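Local coordinates for glutamine--tRNA ligase (Saccharomyces cerevisiae, PDB 3TL4), which charges tRNA(Gln) with glutamine at the expense of ATP, its N-terminal appended domain, the piece crystallised here, serving in tRNA binding, at residues H56-A59 with S60-G64; L72-N75 with G76-G80; Y142-V145 with P146-A150. One frame throughout, in Å; residues are numbered along the deposited sequence.

Interaction 1 (H56-A59 with S60-G64); sequences HNLA and SFVKG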
ATOM      1  N   HIS A  56      -8.578   1.379   9.300  1.00 30.01           N
ATOM      2  CA  HIS A  56      -8.216   0.306  10.220  1.00 28.48           C
ATOM      3  C   HIS A  56      -6.708   0.023  10.218  1.00 29.62           C
ATOM      4  O   HIS A  56      -6.106  -0.159  11.274  1.00 31.85           O
ATOM      5  CB  HIS A  56      -8.999  -0.971   9.958  1.00 36.25           C
ATOM      6  CG  HIS A  56      -8.818  -1.999  11.027  1.00 43.77           C
ATOM      7  ND1 HIS A  56      -8.484  -3.308  10.761  1.00 46.57           N
ATOM      8  CD2 HIS A  56      -8.887  -1.899  12.379  1.00 45.28           C
ATOM      9  CE1 HIS A  56      -8.370  -3.972  11.896  1.00 47.97           C
ATOM     10  NE2 HIS A  56      -8.612  -3.138  12.892  1.00 47.33           N
ATOM     11  N   ASN A  57      -6.099  -0.016   9.037  1.00 27.40           N
ATOM     12  CA  ASN A  57      -4.640  -0.054   8.952  1.00 30.98           C
ATOM     13  C   ASN A  57      -4.020   1.020   9.828  1.00 29.02           C
ATOM     14  O   ASN A  57      -3.122   0.747  10.618  1.00 26.33           O
ATOM     15  CB  ASN A  57      -4.153   0.208   7.529  1.00 33.80           C
ATOM     16  CG  ASN A  57      -4.368  -0.968   6.598  1.00 41.67           C
ATOM     17  OD1 ASN A  57      -4.435  -0.788   5.379  1.00 43.73           O
ATOM     18  ND2 ASN A  57      -4.463  -2.179   7.159  1.00 38.77           N
ATOM     19  N   LEU A  58      -4.488   2.254   9.654  1.00 26.40           N
ATOM     20  CA  LEU A  58      -3.937   3.375  10.403  1.00 21.75           C
ATOM     21  C   LEU A  58      -4.097   3.166  11.893  1.00 25.36           C
ATOM     22  O   LEU A  58      -3.170   3.435  12.663  1.00 31.77           O
ATOM     23  CB  LEU A  58      -4.590   4.694  10.003  1.00 24.85           C
ATOM     24  CG  LEU A  58      -4.075   5.900  10.792  1.00 25.84           C
ATOM     25  CD1 LEU A  58      -2.540   5.993  10.707  1.00 25.25           C
ATOM     26  CD2 LEU A  58      -4.709   7.170  10.278  1.00 26.89           C
ATOM     27  N   ALA A  59      -5.276   2.690  12.295  1.00 25.97           N
ATOM     28  CA  ALA A  59      -5.558   2.449  13.700  1.00 23.17           C
ATOM     29  C   ALA A  59      -4.616   1.381  14.222  1.00 25.05           C
ATOM     30  O   ALA A  59      -4.185   1.434  15.377  1.00 23.13           O
ATOM     31  CB  ALA A  59      -6.994   2.022  13.893  1.00 25.85           C
ATOM     32  N   SER A  60      -4.291   0.410  13.369  1.00 20.82           N
ATOM     33  CA  SER A  60      -3.445  -0.697  13.803  1.00 25.57           C
ATOM     34  C   SER A  60      -1.987  -0.231  13.975  1.00 32.11           C
ATOM     35  O   SER A  60      -1.222  -0.836  14.734  1.00 35.09           O
ATOM     36  CB  SER A  60      -3.575  -1.897  12.855  1.00 25.77           C
ATOM     37  OG  SER A  60      -2.737  -1.761  11.725  1.00 33.51           O
ATOM     38  N   PHE A  61      -1.625   0.858  13.289  1.00 25.64           N
ATOM     39  CA  PHE A  61      -0.306   1.477  13.429  1.00 21.23           C
ATOM     40  C   PHE A  61      -0.237   2.349  14.689  1.00 23.77           C
ATOM     41  O   PHE A  61       0.753   2.336  15.411  1.00 26.49           O
ATOM     42  CB  PHE A  61      -0.018   2.369  12.231  1.00 24.40           C
ATOM     43  CG  PHE A  61       0.065   1.644  10.934  1.00 27.05           C
ATOM     44  CD1 PHE A  61       0.643   0.390  10.859  1.00 31.52           C
ATOM     45  CD2 PHE A  61      -0.433   2.220   9.786  1.00 28.41           C
ATOM     46  CE1 PHE A  61       0.717  -0.266   9.661  1.00 36.39           C
ATOM     47  CE2 PHE A  61      -0.356   1.576   8.578  1.00 34.60           C
ATOM     48  CZ  PHE A  61       0.216   0.328   8.511  1.00 36.57           C
ATOM     49  N   VAL A  62      -1.294   3.118  14.925  1.00 21.05           N
ATOM     50  CA  VAL A  62      -1.375   4.017  16.071  1.00 27.25           C
ATOM     51  C   VAL A  62      -1.512   3.242  17.382  1.00 30.14           C
ATOM     52  O   VAL A  62      -0.916   3.618  18.389  1.00 30.70           O
ATOM     53  CB  VAL A  62      -2.563   4.987  15.919  1.00 33.32           C
ATOM     54  CG1 VAL A  62      -2.752   5.808  17.179  1.00 31.99           C
ATOM     55  CG2 VAL A  62      -2.357   5.886  14.715  1.00 28.57           C
ATOM     56  N   LYS A  63      -2.306   2.169  17.339  1.00 27.20           N
ATOM     57  CA  LYS A  63      -2.513   1.196  18.432  1.00 33.39           C
ATOM     58  C   LYS A  63      -2.584   1.763  19.849  1.00 37.43           C
ATOM     59  O   LYS A  63      -1.787   1.409  20.728  1.00 37.98           O
ATOM     60  CB  LYS A  63      -1.539  -0.003  18.334  1.00 35.43           C
ATOM     61  CG  LYS A  63      -0.059   0.371  18.317  1.00 42.22           C
ATOM     62  CD  LYS A  63       0.832  -0.785  17.839  1.00 43.07           C
ATOM     63  CE  LYS A  63       2.277  -0.313  17.590  1.00 44.36           C
ATOM     64  NZ  LYS A  63       3.241  -0.645  18.685  1.00 46.52           N
ATOM     65  N   GLY A  64      -3.561   2.640  20.054  1.00 37.34           N
ATOM     66  CA  GLY A  64      -3.858   3.181  21.363  1.00 37.27           C
ATOM     67  C   GLY A  64      -3.084   4.428  21.726  1.00 38.07           C
ATOM     68  O   GLY A  64      -3.437   5.117  22.678  1.00 40.25           O
TER
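The ring of Phe-61 lies against the backbone carbonyl one helical turn before it: Asn-57 O sits over one face, displaced toward the rim and closest to CD2 of Phe-61, at 3.2 Å. The first torsion, with CG anti to the carbonyl carbon (chi1 -64°), swings the ring back along the helix to reach it. Asn-57 O is gripped twice, by Phe-61 N at 3.1 Å and by Ser-60 OG at 2.8 Å, with a further weak bond from Ser-60 N. OG comes in well off the C=O direction, 124° at the oxygen. Leu-58 CD1 lies 4.4 Å from Phe-61 CD2 and packs at 4.0 Å against Val-62 CG2, the Leu-58 and Val-62 side chains running obliquely past each other, while Val-62 N bonds to Leu-58 O. Replacing Phe-61 by an alanine would probably uncover the Asn-57 carbonyl and deprive Leu-58 of a packing partner. Lys-63 N still donates to Ala-59 O, at 2.8 Å, where helix 49-62 ends with Lys-63 at positive phi. Leu-58 is wedged between helices 28-39, 70-78 and 85-98; Phe-61 rests on Val-88 and Phe-92 of helix 85-98, and Asn-57 OD1 reaches Ser-85.

Interaction 2 (L72-N75 with G76-G80); sequences LIVN and GIING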
ATOM      1  N   LEU A  72      -4.121  14.431   9.429  1.00 29.23           N
ATOM      2  CA  LEU A  72      -3.584  14.628   8.092  1.00 24.80           C
ATOM      3  C   LEU A  72      -3.686  13.316   7.339  1.00 20.85           C
ATOM      4  O   LEU A  72      -4.098  13.279   6.186  1.00 23.34           O
ATOM      5  CB  LEU A  72      -2.125  15.066   8.148  1.00 19.03           C
ATOM      6  CG  LEU A  72      -1.807  16.458   8.660  1.00 21.62           C
ATOM      7  CD1 LEU A  72      -0.296  16.600   8.761  1.00 18.52           C
ATOM      8  CD2 LEU A  72      -2.406  17.509   7.729  1.00 23.10           C
ATOM      9  N   ILE A  73      -3.304  12.232   8.003  1.00 19.70           N
ATOM     10  CA  ILE A  73      -3.417  10.897   7.410  1.00 20.68           C
ATOM     11  C   ILE A  73      -4.878  10.529   7.129  1.00 24.52           C
ATOM     12  O   ILE A  73      -5.213  10.063   6.047  1.00 28.37           O
ATOM     13  CB  ILE A  73      -2.797   9.822   8.314  1.00 20.45           C
ATOM     14  CG1 ILE A  73      -1.504  10.347   8.955  1.00 22.64           C
ATOM     15  CG2 ILE A  73      -2.558   8.530   7.533  1.00 10.38           C
ATOM     16  CD1 ILE A  73      -0.788   9.320   9.842  1.00 17.44           C
ATOM     17  N   VAL A  74      -5.752  10.737   8.108  1.00 22.72           N
ATOM     18  CA  VAL A  74      -7.170  10.474   7.896  1.00 21.94           C
ATOM     19  C   VAL A  74      -7.756  11.251   6.703  1.00 23.57           C
ATOM     20  O   VAL A  74      -8.450  10.679   5.857  1.00 25.98           O
ATOM     21  CB  VAL A  74      -7.990  10.748   9.157  1.00 26.42           C
ATOM     22  CG1 VAL A  74      -9.469  10.634   8.846  1.00 24.02           C
ATOM     23  CG2 VAL A  74      -7.580   9.778  10.278  1.00 22.22           C
ATOM     24  N   ASN A  75      -7.479  12.547   6.629  1.00 21.03           N
ATOM     25  CA  ASN A  75      -7.963  13.350   5.509  1.00 22.97           C
ATOM     26  C   ASN A  75      -7.434  12.830   4.171  1.00 24.13           C
ATOM     27  O   ASN A  75      -8.138  12.837   3.165  1.00 27.47           O
ATOM     28  CB  ASN A  75      -7.579  14.821   5.684  1.00 28.99           C
ATOM     29  CG  ASN A  75      -8.249  15.468   6.895  1.00 36.19           C
ATOM     30  OD1 ASN A  75      -9.364  15.103   7.290  1.00 42.57           O
ATOM     31  ND2 ASN A  75      -7.569  16.447   7.481  1.00 31.94           N
ATOM     32  N   GLY A  76      -6.187  12.373   4.172  1.00 22.48           N
ATOM     33  CA  GLY A  76      -5.582  11.794   2.992  1.00 20.93           C
ATOM     34  C   GLY A  76      -6.292  10.526   2.566  1.00 29.99           C
ATOM     35  O   GLY A  76      -6.529  10.304   1.380  1.00 34.26           O
ATOM     36  N   ILE A  77      -6.639   9.682   3.529  1.00 28.66           N
ATOM     37  CA  ILE A  77      -7.397   8.487   3.201  1.00 24.40           C
ATOM     38  C   ILE A  77      -8.752   8.899   2.632  1.00 26.64           C
ATOM     39  O   ILE A  77      -9.064   8.587   1.483  1.00 26.91           O
ATOM     40  CB  ILE A  77      -7.577   7.552   4.430  1.00 23.69           C
ATOM     41  CG1 ILE A  77      -6.242   6.909   4.811  1.00 21.94           C
ATOM     42  CG2 ILE A  77      -8.606   6.480   4.144  1.00 21.42           C
ATOM     43  CD1 ILE A  77      -6.175   6.358   6.240  1.00 14.95           C
ATOM     44  N   ILE A  78      -9.554   9.620   3.418  1.00 26.85           N
ATOM     45  CA  ILE A  78     -10.922   9.886   2.988  1.00 27.97           C
ATOM     46  C   ILE A  78     -11.009  10.728   1.717  1.00 32.70           C
ATOM     47  O   ILE A  78     -11.979  10.615   0.972  1.00 39.76           O
ATOM     48  CB  ILE A  78     -11.837  10.450   4.103  1.00 27.24           C
ATOM     49  CG1 ILE A  78     -11.411  11.854   4.521  1.00 30.38           C
ATOM     50  CG2 ILE A  78     -11.887   9.492   5.280  1.00 23.86           C
ATOM     51  CD1 ILE A  78     -12.505  12.617   5.246  1.00 32.93           C
ATOM     52  N   ASN A  79      -9.997  11.542   1.441  1.00 31.13           N
ATOM     53  CA  ASN A  79     -10.004  12.295   0.184  1.00 31.94           C
ATOM     54  C   ASN A  79      -9.340  11.589  -1.012  1.00 29.95           C
ATOM     55  O   ASN A  79      -9.272  12.150  -2.087  1.00 33.91           O
ATOM     56  CB  ASN A  79      -9.474  13.729   0.369  1.00 33.91           C
ATOM     57  CG  ASN A  79      -7.990  13.828   0.182  1.00 41.50           C
ATOM     58  OD1 ASN A  79      -7.293  12.821   0.186  1.00 44.91           O
ATOM     59  ND2 ASN A  79      -7.487  15.047   0.023  1.00 45.63           N
ATOM     60  N   GLY A  80      -8.856  10.364  -0.828  1.00 32.62           N
ATOM     61  CA  GLY A  80      -8.367   9.573  -1.953  1.00 34.25           C
ATOM     62  C   GLY A  80      -6.906   9.802  -2.316  1.00 35.08           C
ATOM     63  O   GLY A  80      -6.412   9.258  -3.301  1.00 28.47           O
TER
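The carboxamide of Asn-79 turns one face to the backbone carbonyl of Asn-75, whose O stands over the group 3.1 Å from Asn-79 CG. The two meet without a hydrogen bond between them, and Asn-79 OD1 comes within 2.9 Å of Gly-76 O, so that it nears two backbone oxygens that cannot donate to it. ND2 of Asn-79 is hydrogen-bonded to Asp-81 OD2, just beyond the turn. Asn-79 CG lies between its own backbone N and carbonyl carbon (chi1 89°), which folds the amide back over the last turn. Asn-75 O accepts a hydrogen bond from Asn-79 N at 2.8 Å. One residue earlier the geometry is straighter: Ile-78 N points at Val-74 O at 2.9 Å with an N-H...O angle of 175°. Ile-73, Val-74 and Ile-77 form the buried side of the helix. Ile-73 CG2 faces Ile-77 CD1 at 4.4 Å, and both residues pack on helix 85-98. Ile-78 packs on Pro-42 and Tyr-45 of a loop. The chain leaves helix 70-78 at Gly-80; positive phi there (87°) and two bonds back into the last turn, one of them Gly-80 N to Ile-77 O at 2.9 Å, make this a Schellman motif.

Interaction 3 (Y142-V145 with P146-A150); sequences YKLV and PGIFA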
ATOM      1  N   TYR A 142      14.697 -19.271 -18.383  1.00 23.32           N
ATOM      2  CA  TYR A 142      13.411 -19.116 -17.714  1.00 16.88           C
ATOM      3  C   TYR A 142      13.401 -19.487 -16.230  1.00 24.15           C
ATOM      4  O   TYR A 142      12.561 -18.995 -15.478  1.00 25.62           O
ATOM      5  CB  TYR A 142      12.294 -19.835 -18.473  1.00 13.48           C
ATOM      6  CG  TYR A 142      11.883 -19.134 -19.748  1.00 16.07           C
ATOM      7  CD1 TYR A 142      12.421 -19.507 -20.976  1.00 16.24           C
ATOM      8  CD2 TYR A 142      10.969 -18.091 -19.727  1.00 19.79           C
ATOM      9  CE1 TYR A 142      12.061 -18.870 -22.137  1.00 17.02           C
ATOM     10  CE2 TYR A 142      10.595 -17.452 -20.889  1.00 19.24           C
ATOM     11  CZ  TYR A 142      11.143 -17.854 -22.092  1.00 20.21           C
ATOM     12  OH  TYR A 142      10.782 -17.227 -23.259  1.00 23.67           O
ATOM     13  N   LYS A 143      14.337 -20.336 -15.814  1.00 21.49           N
ATOM     14  CA  LYS A 143      14.527 -20.642 -14.398  1.00 25.90           C
ATOM     15  C   LYS A 143      14.761 -19.400 -13.532  1.00 24.53           C
ATOM     16  O   LYS A 143      14.557 -19.430 -12.318  1.00 26.94           O
ATOM     17  CB  LYS A 143      15.702 -21.606 -14.210  1.00 32.80           C
ATOM     18  CG  LYS A 143      15.491 -22.979 -14.824  1.00 39.60           C
ATOM     19  CD  LYS A 143      16.733 -23.841 -14.658  1.00 50.38           C
ATOM     20  CE  LYS A 143      16.500 -25.272 -15.169  1.00 54.35           C
ATOM     21  NZ  LYS A 143      16.344 -25.369 -16.658  1.00 50.03           N
ATOM     22  N   LEU A 144      15.192 -18.312 -14.152  1.00 18.59           N
ATOM     23  CA  LEU A 144      15.532 -17.098 -13.416  1.00 19.72           C
ATOM     24  C   LEU A 144      14.358 -16.130 -13.294  1.00 22.43           C
ATOM     25  O   LEU A 144      14.424 -15.159 -12.547  1.00 22.46           O
ATOM     26  CB  LEU A 144      16.732 -16.395 -14.077  1.00 29.56           C
ATOM     27  CG  LEU A 144      17.363 -15.209 -13.349  1.00 30.65           C
ATOM     28  CD1 LEU A 144      17.587 -15.544 -11.880  1.00 36.52           C
ATOM     29  CD2 LEU A 144      18.671 -14.775 -14.014  1.00 25.57           C
ATOM     30  N   VAL A 145      13.277 -16.392 -14.019  1.00 28.17           N
ATOM     31  CA  VAL A 145      12.137 -15.477 -14.010  1.00 27.87           C
ATOM     32  C   VAL A 145      11.569 -15.162 -12.606  1.00 31.67           C
ATOM     33  O   VAL A 145      11.196 -14.017 -12.328  1.00 36.21           O
ATOM     34  CB  VAL A 145      11.030 -15.911 -15.006  1.00 23.26           C
ATOM     35  CG1 VAL A 145       9.760 -15.132 -14.763  1.00 24.54           C
ATOM     36  CG2 VAL A 145      11.509 -15.713 -16.463  1.00 18.99           C
ATOM     37  N   PRO A 146      11.508 -16.162 -11.708  1.00 23.46           N
ATOM     38  CA  PRO A 146      11.056 -15.799 -10.354  1.00 23.40           C
ATOM     39  C   PRO A 146      12.044 -14.862  -9.628  1.00 28.88           C
ATOM     40  O   PRO A 146      11.644 -14.086  -8.754  1.00 24.86           O
ATOM     41  CB  PRO A 146      10.962 -17.146  -9.643  1.00 18.94           C
ATOM     42  CG  PRO A 146      10.757 -18.156 -10.776  1.00 22.04           C
ATOM     43  CD  PRO A 146      11.599 -17.622 -11.898  1.00 21.83           C
ATOM     44  N   GLY A 147      13.319 -14.936  -9.995  1.00 28.36           N
ATOM     45  CA  GLY A 147      14.328 -14.049  -9.445  1.00 26.61           C
ATOM     46  C   GLY A 147      14.262 -12.643 -10.014  1.00 23.64           C
ATOM     47  O   GLY A 147      14.500 -11.665  -9.311  1.00 21.17           O
ATOM     48  N   ILE A 148      13.942 -12.536 -11.297  1.00 24.71           N
ATOM     49  CA  ILE A 148      13.790 -11.237 -11.933  1.00 20.45           C
ATOM     50  C   ILE A 148      12.634 -10.495 -11.268  1.00 24.51           C
ATOM     51  O   ILE A 148      12.714  -9.293 -11.000  1.00 25.79           O
ATOM     52  CB  ILE A 148      13.512 -11.394 -13.424  1.00 16.94           C
ATOM     53  CG1 ILE A 148      14.684 -12.122 -14.090  1.00 13.41           C
ATOM     54  CG2 ILE A 148      13.249 -10.030 -14.086  1.00 18.78           C
ATOM     55  CD1 ILE A 148      14.553 -12.213 -15.596  1.00  9.35           C
ATOM     56  N   PHE A 149      11.566 -11.233 -10.994  1.00 18.59           N
ATOM     57  CA  PHE A 149      10.369 -10.683 -10.383  1.00 18.33           C
ATOM     58  C   PHE A 149      10.675 -10.124  -8.995  1.00 22.09           C
ATOM     59  O   PHE A 149      10.305  -8.991  -8.662  1.00 17.79           O
ATOM     60  CB  PHE A 149       9.298 -11.773 -10.300  1.00 26.22           C
ATOM     61  CG  PHE A 149       7.998 -11.302  -9.728  1.00 33.02           C
ATOM     62  CD1 PHE A 149       7.497 -10.056 -10.053  1.00 32.31           C
ATOM     63  CD2 PHE A 149       7.267 -12.110  -8.874  1.00 44.19           C
ATOM     64  CE1 PHE A 149       6.293  -9.614  -9.531  1.00 36.48           C
ATOM     65  CE2 PHE A 149       6.061 -11.672  -8.347  1.00 51.46           C
ATOM     66  CZ  PHE A 149       5.574 -10.418  -8.680  1.00 44.26           C
ATOM     67  N   ALA A 150      11.362 -10.919  -8.183  1.00 26.82           N
ATOM     68  CA  ALA A 150      11.763 -10.464  -6.849  1.00 29.19           C
ATOM     69  C   ALA A 150      12.585  -9.175  -6.912  1.00 29.75           C
ATOM     70  O   ALA A 150      12.409  -8.285  -6.082  1.00 34.23           O
ATOM     71  CB  ALA A 150      12.540 -11.561  -6.110  1.00 18.73           C
TER
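Leu-144 and Ile-148 carry this contact through both backbone and side chain. Leu-144 O takes a hydrogen bond from Ile-148 N at 2.9 Å, and a weak, bent one from Gly-147 N, whose N-H...O angle is only 124°. Alongside these bonds the two side chains cross at about a right angle, with Leu-144 CG 4.2 Å from Ile-148 CG1. Ile-148 places CG1 anti to its carbonyl carbon (chi1 -61°), and the branch thereby leans back over the preceding turn, with 3.4 Å between Ile-148 CG1 and Leu-144 O. Gly-147 stands beside the pair, and a beta carbon there would probably crowd the CD1 methyl of Leu-144. The next bond of the helix joins Phe-149 N to Val-145 O at 3.1 Å. Between these rungs Pro-146 fills a position in the first turn, where its lack of an N-H costs no hydrogen bond of the helix. Its ring reaches back to the turn before, where Pro-146 CD lies 3.5 Å from Lys-143 O.

Farther out, the 3-10 turn that leads in is fixed by Val-145 N bonding to Tyr-142 O. Tyr-142 packs on Val-174 and Leu-175 of helix 166-178, its hydroxyl bonded to Gly-179 O, whereas Leu-144 and Ile-148 both rest on Ile-137 of helix 134-140. Phe-149 packs on Phe-166 of helix 166-178 and makes a cation-pi contact with Lys-153. The whole is a helix N-terminus with proline in the first turn, entered from a 3-10 turn, in a helical region that sequence relates to the GatB/YqeY group.

In the fold
Interactions 1 and 2 belong to one packed helical body. Helices 49-62 and 70-78 follow each other in the chain and touch directly, Leu-58 CD2 lying 3.7 Å from Ile-73 CG2, and both lean on helix 85-98. Each covers the closing turn of its helix, with buried aliphatic residues against the neighbouring helices. Interaction 3 lies on the other side of the chain's centre, its centre about 35 Å from that of interaction 1 and 37 Å from that of interaction 2. It is a surface contact with a single buried residue, Ile-148, and it opens a helix with proline in the first turn, whereas interactions 1 and 2 close theirs, on positive phi at Lys-63 and Gly-80.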